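Long-range contacts in DUF1818 domain-containing protein (PDB 2IT9), which is of unknown function but may bind DNA, as PC4-like single-stranded DNA-binding proteins do: residues 80-85 and 106-111; 45-50 and 113-118; 30-35 and 100-105. One frame throughout, in Å; residues are numbered along the deposited sequence.

Contact 1: 80-85 and 106-111; sequences NGDQYG and WPRHVT
Over one face of the Arg108 guanidinium lies the carbonyl group of Gly85, its carbon 3.7 Å above the centre of the plane, while Asp82 CG and Tyr84 CB sit at the rim, in plane. The Tyr84 ring has Gln83 CG over its centre on one face and Asp82 OD2 at its edge. The imidazole of His109 carries CB of its own neighbour Arg108 on one face, offset toward the rim, and brings CE1 obliquely to Tyr84 O at 3.6 Å.

The charged pair is the heart of the contact. Arg108 NH2 donates to Asp82 OD1 over 2.7 Å with an N-H...O angle of 158°, in the guanidinium plane and on the syn side of the carboxylate. The two planes stand 75° apart, so this is a one-nitrogen salt bridge rather than a flat paired fork. A bend at chi3 (70°) turns the guanidinium into this position.

Asp82 OD1 also takes the backbone N of Tyr84 at 2.9 Å, coming from above the carboxylate plane. That closes an Asx turn at the tip of the hairpin that joins strands 75-82 and 85-92, around Gln83 and Tyr84, where Asp82 N donates to Gly85 O. Gly85 N adds a weak bond to the same OD1. Arg108, from the loop ahead of helix 110-120, thus binds the very oxygen that shapes the turn.

Gly85, without a side chain, lets the His109 ring and the guanidinium come close. Two waters widen the join: one accepts from Arg108 NH1 at 2.9 Å and donates to Asn80 O, and the other links Tyr84 O with His109 ND1. Asp82 O is hydrogen-bonded by Tyr53 OH, from helix 36-56.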
# COMPACT_ATOMS: atom_id res chain seq x y z
N ASN A 80 -13.67 11.54 -0.27
CA ASN A 80 -13.64 12.93 -0.73
C ASN A 80 -14.15 12.97 -2.17
O ASN A 80 -13.65 12.24 -3.04
CB ASN A 80 -12.23 13.49 -0.71
CG ASN A 80 -11.86 14.09 0.63
OD1 ASN A 80 -12.25 15.22 0.94
ND2 ASN A 80 -11.06 13.36 1.39
N GLY A 81 -15.15 13.78 -2.44
CA GLY A 81 -15.61 13.85 -3.82
C GLY A 81 -16.40 15.06 -4.18
O GLY A 81 -16.52 15.97 -3.38
N ASP A 82 -16.87 15.07 -5.41
CA ASP A 82 -17.71 16.12 -5.93
C ASP A 82 -18.72 15.39 -6.81
O ASP A 82 -18.80 14.19 -6.76
CB ASP A 82 -16.89 17.18 -6.67
CG ASP A 82 -16.04 16.61 -7.82
OD1 ASP A 82 -16.32 15.50 -8.32
OD2 ASP A 82 -15.09 17.30 -8.24
N GLN A 83 -19.47 16.13 -7.60
CA GLN A 83 -20.46 15.51 -8.45
C GLN A 83 -19.90 14.59 -9.55
O GLN A 83 -20.66 13.81 -10.11
CB GLN A 83 -21.32 16.57 -9.10
CG GLN A 83 -20.63 17.43 -10.15
CD GLN A 83 -21.62 18.32 -10.86
OE1 GLN A 83 -22.67 17.83 -11.26
NE2 GLN A 83 -21.32 19.63 -10.99
N TYR A 84 -18.60 14.66 -9.84
CA TYR A 84 -18.01 13.90 -10.94
C TYR A 84 -17.32 12.63 -10.48
O TYR A 84 -17.06 11.76 -11.28
CB TYR A 84 -17.07 14.81 -11.74
CG TYR A 84 -17.71 16.14 -12.11
CD1 TYR A 84 -18.65 16.21 -13.11
CD2 TYR A 84 -17.37 17.31 -11.43
CE1 TYR A 84 -19.24 17.40 -13.46
CE2 TYR A 84 -17.96 18.53 -11.77
CZ TYR A 84 -18.90 18.57 -12.79
OH TYR A 84 -19.52 19.76 -13.16
N GLY A 85 -17.03 12.50 -9.19
CA GLY A 85 -16.37 11.31 -8.71
C GLY A 85 -15.86 11.46 -7.29
O GLY A 85 -16.03 12.51 -6.64
N TRP A 106 -7.37 4.75 -3.02
CA TRP A 106 -7.80 4.59 -4.42
C TRP A 106 -8.29 5.96 -4.91
O TRP A 106 -9.01 6.65 -4.17
CB TRP A 106 -8.94 3.60 -4.61
CG TRP A 106 -8.56 2.15 -4.50
CD1 TRP A 106 -7.73 1.47 -5.34
CD2 TRP A 106 -9.06 1.19 -3.56
NE1 TRP A 106 -7.67 0.14 -4.97
CE2 TRP A 106 -8.46 -0.05 -3.86
CE3 TRP A 106 -9.95 1.27 -2.48
CZ2 TRP A 106 -8.74 -1.21 -3.13
CZ3 TRP A 106 -10.22 0.12 -1.75
CH2 TRP A 106 -9.64 -1.10 -2.08
N PRO A 107 -7.88 6.35 -6.12
CA PRO A 107 -8.27 7.65 -6.64
C PRO A 107 -9.66 7.61 -7.30
O PRO A 107 -10.28 6.53 -7.43
CB PRO A 107 -7.17 7.92 -7.67
CG PRO A 107 -6.90 6.57 -8.23
CD PRO A 107 -6.97 5.65 -7.04
N ARG A 108 -10.09 8.78 -7.76
CA ARG A 108 -11.37 8.91 -8.49
C ARG A 108 -11.47 7.95 -9.63
O ARG A 108 -10.47 7.64 -10.29
CB ARG A 108 -11.51 10.31 -9.04
CG ARG A 108 -11.58 11.32 -7.87
CD ARG A 108 -11.32 12.72 -8.37
NE ARG A 108 -12.43 13.14 -9.17
CZ ARG A 108 -13.41 13.93 -8.76
NH1 ARG A 108 -13.41 14.48 -7.54
NH2 ARG A 108 -14.36 14.21 -9.61
N HIS A 109 -12.69 7.49 -9.89
CA HIS A 109 -13.03 6.65 -11.05
C HIS A 109 -12.64 5.19 -10.79
O HIS A 109 -13.44 4.27 -11.02
CB HIS A 109 -12.48 7.20 -12.39
CG HIS A 109 -12.78 8.65 -12.60
ND1 HIS A 109 -14.07 9.15 -12.63
CD2 HIS A 109 -11.96 9.72 -12.72
CE1 HIS A 109 -14.02 10.47 -12.73
NE2 HIS A 109 -12.76 10.84 -12.81
N VAL A 110 -11.41 4.97 -10.34
CA VAL A 110 -10.99 3.66 -9.88
C VAL A 110 -11.95 3.13 -8.79
O VAL A 110 -12.35 1.94 -8.76
CB VAL A 110 -9.53 3.71 -9.37
CG1 VAL A 110 -9.19 2.44 -8.61
CG2 VAL A 110 -8.55 3.99 -10.53
N THR A 111 -12.31 4.01 -7.87
CA THR A 111 -13.21 3.67 -6.76
C THR A 111 -14.52 3.00 -7.22
O THR A 111 -14.96 2.02 -6.62
CB THR A 111 -13.54 4.93 -5.90
OG1 THR A 111 -13.89 6.00 -6.77
CG2 THR A 111 -12.34 5.30 -5.02
O HOH W 1 -12.06 13.77 -5.06
O HOH W 2 -16.64 8.60 -11.09

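Contact 2: 45-50 and 113-118; sequences VVMELC and NVVNAM
This is a buried, wholly apolar helix-to-helix contact near the centre of the chain, where helix 36-56 meets the C-terminal helix 110-120. The axes of segments 45-50 and 113-118 pass 10.7 Å apart with 126° between their directions, and only one face of each takes part. Val115 is the central residue. Its CG2 meets Val46 CG1 at 3.7 Å, while CG1, set anti to the backbone N (chi1 165°), points to the other side and touches Met47 CE at 3.8 Å and Cys50 SG at 4.1 Å. One valine thus meets three side chains of the other helix, Val46 and Met47 and, a turn later, Cys50.

Met118 and Met47 are both selenomethionines. Met118 stretches out straight beyond CG and lays Met118 SE 3.8 Å from Val46 CG1, crossing that valine at about a right angle. Met47 does the reverse: it folds at chi2 and chi3, which brings Met47 CE 4.0 Å from Met118 SE. Trp86 and Leu88 of strand 85-92 pack beside this group, against Cys50, Val115 and Val46. Each helix follows a four-stranded antiparallel sheet, and their crossing is consistent with the repeated sheet-then-helix layout of the PC4-like fold.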
# COMPACT_ATOMS: atom_id res chain seq x y z
N VAL A 45 -18.36 -0.90 5.19
CA VAL A 45 -18.01 0.51 5.35
C VAL A 45 -18.03 1.24 4.00
O VAL A 45 -18.60 2.32 3.86
CB VAL A 45 -16.63 0.61 5.99
CG1 VAL A 45 -15.94 2.01 5.76
CG2 VAL A 45 -16.72 0.24 7.50
N VAL A 46 -17.40 0.62 3.01
CA VAL A 46 -17.33 1.20 1.67
C VAL A 46 -18.74 1.30 1.08
O VAL A 46 -19.06 2.36 0.51
CB VAL A 46 -16.36 0.45 0.80
CG1 VAL A 46 -16.43 0.94 -0.70
CG2 VAL A 46 -14.94 0.60 1.33
N MSE A 47 -19.58 0.27 1.24
CA MSE A 47 -20.93 0.32 0.69
C MSE A 47 -21.72 1.44 1.36
O MSE A 47 -22.48 2.16 0.70
CB MSE A 47 -21.71 -0.98 0.90
CG MSE A 47 -21.32 -2.25 0.09
SE MSE A 47 -20.96 -1.86 -1.78
CE MSE A 47 -19.07 -1.60 -1.64
N GLU A 48 -21.55 1.59 2.66
CA GLU A 48 -22.24 2.64 3.38
C GLU A 48 -21.82 4.02 2.90
O GLU A 48 -22.68 4.88 2.68
CB GLU A 48 -22.01 2.55 4.89
CG GLU A 48 -22.63 3.70 5.59
CD GLU A 48 -22.69 3.57 7.06
OE1 GLU A 48 -22.47 2.45 7.58
OE2 GLU A 48 -22.99 4.60 7.70
N LEU A 49 -20.51 4.24 2.74
CA LEU A 49 -20.03 5.54 2.25
C LEU A 49 -20.47 5.81 0.81
O LEU A 49 -21.02 6.89 0.51
CB LEU A 49 -18.51 5.64 2.33
CG LEU A 49 -17.91 5.84 3.71
CD1 LEU A 49 -16.41 5.63 3.60
CD2 LEU A 49 -18.20 7.22 4.22
N CYS A 50 -20.29 4.81 -0.05
CA CYS A 50 -20.68 4.92 -1.45
C CYS A 50 -22.16 5.28 -1.58
O CYS A 50 -22.50 6.28 -2.25
CB CYS A 50 -20.28 3.64 -2.27
SG CYS A 50 -20.70 3.82 -4.02
N ASN A 113 -15.00 1.18 -9.81
CA ASN A 113 -14.72 -0.18 -10.26
C ASN A 113 -14.47 -1.09 -9.08
O ASN A 113 -14.93 -2.22 -9.07
CB ASN A 113 -13.59 -0.17 -11.30
CG ASN A 113 -13.94 0.68 -12.53
OD1 ASN A 113 -14.99 0.52 -13.15
ND2 ASN A 113 -13.04 1.57 -12.89
N VAL A 114 -13.77 -0.58 -8.06
CA VAL A 114 -13.51 -1.34 -6.85
C VAL A 114 -14.84 -1.69 -6.17
O VAL A 114 -15.05 -2.84 -5.75
CB VAL A 114 -12.64 -0.57 -5.90
CG1 VAL A 114 -12.59 -1.23 -4.53
CG2 VAL A 114 -11.22 -0.46 -6.50
N VAL A 115 -15.73 -0.71 -6.09
CA VAL A 115 -17.03 -0.93 -5.45
C VAL A 115 -17.79 -2.00 -6.19
O VAL A 115 -18.33 -2.91 -5.57
CB VAL A 115 -17.85 0.39 -5.34
CG1 VAL A 115 -19.30 0.11 -5.03
CG2 VAL A 115 -17.23 1.29 -4.25
N ASN A 116 -17.85 -1.87 -7.51
CA ASN A 116 -18.53 -2.86 -8.32
C ASN A 116 -17.99 -4.28 -8.08
O ASN A 116 -18.78 -5.24 -8.01
CB ASN A 116 -18.47 -2.47 -9.80
CG ASN A 116 -19.36 -1.25 -10.12
OD1 ASN A 116 -20.27 -0.89 -9.36
ND2 ASN A 116 -19.11 -0.63 -11.29
N ALA A 117 -16.66 -4.40 -7.96
CA ALA A 117 -16.00 -5.71 -7.70
C ALA A 117 -16.37 -6.21 -6.32
O ALA A 117 -16.61 -7.39 -6.15
CB ALA A 117 -14.48 -5.60 -7.83
N MSE A 118 -16.37 -5.34 -5.31
CA MSE A 118 -16.73 -5.72 -3.95
C MSE A 118 -18.12 -6.27 -3.90
O MSE A 118 -18.35 -7.29 -3.25
CB MSE A 118 -16.65 -4.53 -3.00
CG MSE A 118 -15.26 -4.13 -2.72
SE MSE A 118 -15.20 -2.61 -1.52
CE MSE A 118 -13.35 -2.61 -1.17

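Contact 3: 30-35 and 100-105; sequences WAIELD and RGAEVY
Ala102 starts the contact: its CB touches Ile32 CD1 at 4.1 Å. Two residues on, Val104 points the same way. Its CB stands 3.4 Å over the centroid of the six-membered ring of Trp30, just 2° off the normal, a CH-pi contact in which CG1 spreads toward CE3 and CG2 toward CH2. CG1 also meets Ile32 CD1, the two side chains reaching for each other tip to tip. The CB of Tyr105 points away from the other strand, but its carbonyl oxygen receives Trp30 NE1 over 3.0 Å, near the indole plane, with a bent N-H...O angle of 138°. With CG set between the backbone N and the carbonyl carbon (chi1 57°), the indole lays a face over Val104 while its NE1 reaches Tyr105 O. A leucine in place of Trp30 would probably leave Tyr105 O without this donor and open a gap over Val104.

The strands do not pair with each other; their axes run 8.3 Å apart. Both instead enter antiparallel ladders with the second subunit, and Arg100 forms a salt bridge with Glu38 of that subunit. Edge strands of two sheets, packed through their side chains beside the seam where the second subunit continues them, are consistent with the PC4-like fold.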
# COMPACT_ATOMS: atom_id res chain seq x y z
N TRP A 30 0.42 -0.44 -4.42
CA TRP A 30 0.37 -1.12 -3.13
C TRP A 30 -0.63 -2.26 -3.17
O TRP A 30 -1.49 -2.31 -4.03
CB TRP A 30 -0.09 -0.13 -2.03
CG TRP A 30 -1.47 0.54 -2.34
CD1 TRP A 30 -1.68 1.72 -2.96
CD2 TRP A 30 -2.79 0.00 -2.03
NE1 TRP A 30 -3.03 1.98 -3.07
CE2 TRP A 30 -3.74 0.92 -2.55
CE3 TRP A 30 -3.24 -1.18 -1.45
CZ2 TRP A 30 -5.12 0.70 -2.46
CZ3 TRP A 30 -4.64 -1.41 -1.38
CH2 TRP A 30 -5.55 -0.47 -1.88
N ALA A 31 -0.45 -3.19 -2.23
CA ALA A 31 -1.43 -4.25 -1.97
C ALA A 31 -1.26 -4.64 -0.52
O ALA A 31 -0.15 -4.58 0.00
CB ALA A 31 -1.19 -5.42 -2.86
N ILE A 32 -2.36 -4.97 0.16
CA ILE A 32 -2.31 -5.51 1.49
C ILE A 32 -3.27 -6.70 1.60
O ILE A 32 -4.31 -6.75 0.93
CB ILE A 32 -2.66 -4.48 2.62
CG1 ILE A 32 -4.07 -3.92 2.42
CG2 ILE A 32 -1.66 -3.35 2.66
CD1 ILE A 32 -4.51 -3.02 3.61
N GLU A 33 -2.88 -7.67 2.40
CA GLU A 33 -3.70 -8.87 2.63
C GLU A 33 -4.62 -8.59 3.81
O GLU A 33 -4.25 -7.87 4.74
CB GLU A 33 -2.84 -10.08 2.93
CG GLU A 33 -1.91 -10.52 1.79
CD GLU A 33 -1.08 -11.74 2.20
OE1 GLU A 33 -0.96 -11.98 3.42
OE2 GLU A 33 -0.58 -12.43 1.32
N LEU A 34 -5.81 -9.17 3.79
CA LEU A 34 -6.81 -8.99 4.84
C LEU A 34 -7.37 -10.30 5.33
O LEU A 34 -7.49 -11.26 4.53
CB LEU A 34 -8.01 -8.19 4.29
CG LEU A 34 -7.79 -6.83 3.66
CD1 LEU A 34 -9.10 -6.27 3.08
CD2 LEU A 34 -7.17 -5.84 4.66
N ASP A 35 -7.74 -10.36 6.61
CA ASP A 35 -8.41 -11.53 7.16
C ASP A 35 -9.92 -11.39 6.89
O ASP A 35 -10.37 -10.32 6.54
CB ASP A 35 -8.04 -11.82 8.64
CG ASP A 35 -8.63 -10.85 9.62
OD1 ASP A 35 -9.71 -10.26 9.37
OD2 ASP A 35 -8.04 -10.70 10.72
N ARG A 100 -1.00 -6.09 11.70
CA ARG A 100 -0.23 -4.93 11.15
C ARG A 100 -1.11 -3.79 10.65
O ARG A 100 -2.06 -3.99 9.89
CB ARG A 100 0.65 -5.45 9.99
CG ARG A 100 1.45 -4.45 9.23
CD ARG A 100 1.87 -4.95 7.84
NE ARG A 100 2.34 -6.33 7.80
CZ ARG A 100 3.50 -6.73 8.30
NH1 ARG A 100 4.27 -5.89 8.95
NH2 ARG A 100 3.87 -8.00 8.19
N GLY A 101 -0.78 -2.57 11.02
CA GLY A 101 -1.52 -1.41 10.56
C GLY A 101 -1.11 -1.02 9.16
O GLY A 101 -0.03 -1.39 8.68
N ALA A 102 -2.02 -0.35 8.48
CA ALA A 102 -1.75 0.13 7.13
C ALA A 102 -2.66 1.30 6.77
O ALA A 102 -3.67 1.56 7.43
CB ALA A 102 -1.94 -1.00 6.13
N GLU A 103 -2.29 1.98 5.69
CA GLU A 103 -3.10 3.03 5.13
C GLU A 103 -2.96 2.88 3.62
O GLU A 103 -1.87 2.68 3.10
CB GLU A 103 -2.60 4.41 5.57
CG GLU A 103 -2.41 4.57 7.05
CD GLU A 103 -1.89 5.97 7.41
OE1 GLU A 103 -1.69 6.77 6.47
OE2 GLU A 103 -1.67 6.25 8.61
N VAL A 104 -4.08 2.93 2.91
CA VAL A 104 -4.08 2.77 1.48
C VAL A 104 -5.07 3.75 0.85
O VAL A 104 -5.92 4.33 1.56
CB VAL A 104 -4.38 1.32 1.06
CG1 VAL A 104 -3.34 0.36 1.63
CG2 VAL A 104 -5.76 0.89 1.50
N TYR A 105 -5.00 3.87 -0.47
CA TYR A 105 -5.79 4.90 -1.19
C TYR A 105 -6.11 4.50 -2.61
O TYR A 105 -5.24 3.94 -3.32
CB TYR A 105 -5.02 6.20 -1.16
CG TYR A 105 -5.52 7.30 -2.06
CD1 TYR A 105 -6.45 8.24 -1.58
CD2 TYR A 105 -5.05 7.45 -3.35
CE1 TYR A 105 -6.89 9.30 -2.39
CE2 TYR A 105 -5.49 8.51 -4.18
CZ TYR A 105 -6.42 9.41 -3.67
OH TYR A 105 -6.88 10.47 -4.45

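Overall arrangement
From the N terminus the chain builds a first four-stranded sheet that ends in strand 30-34, the first half of contact 3, and runs straight into helix 36-56, where contact 2 begins. The second sheet follows; its hairpin at 80-85 opens contact 1. Strand 102-106 then closes contact 3, the loop at 106-111 closes contact 1, and helix 110-120 closes contact 2. Contact 1 is therefore nested within the loop of contact 2, while contact 3 crosses both. Trp106 links them in space: its ring packs on Trp30 of contact 3 and on Val114 and Met118 of the C-terminal helix. Together they tie sheet to sheet, helix to helix and hairpin to helix start.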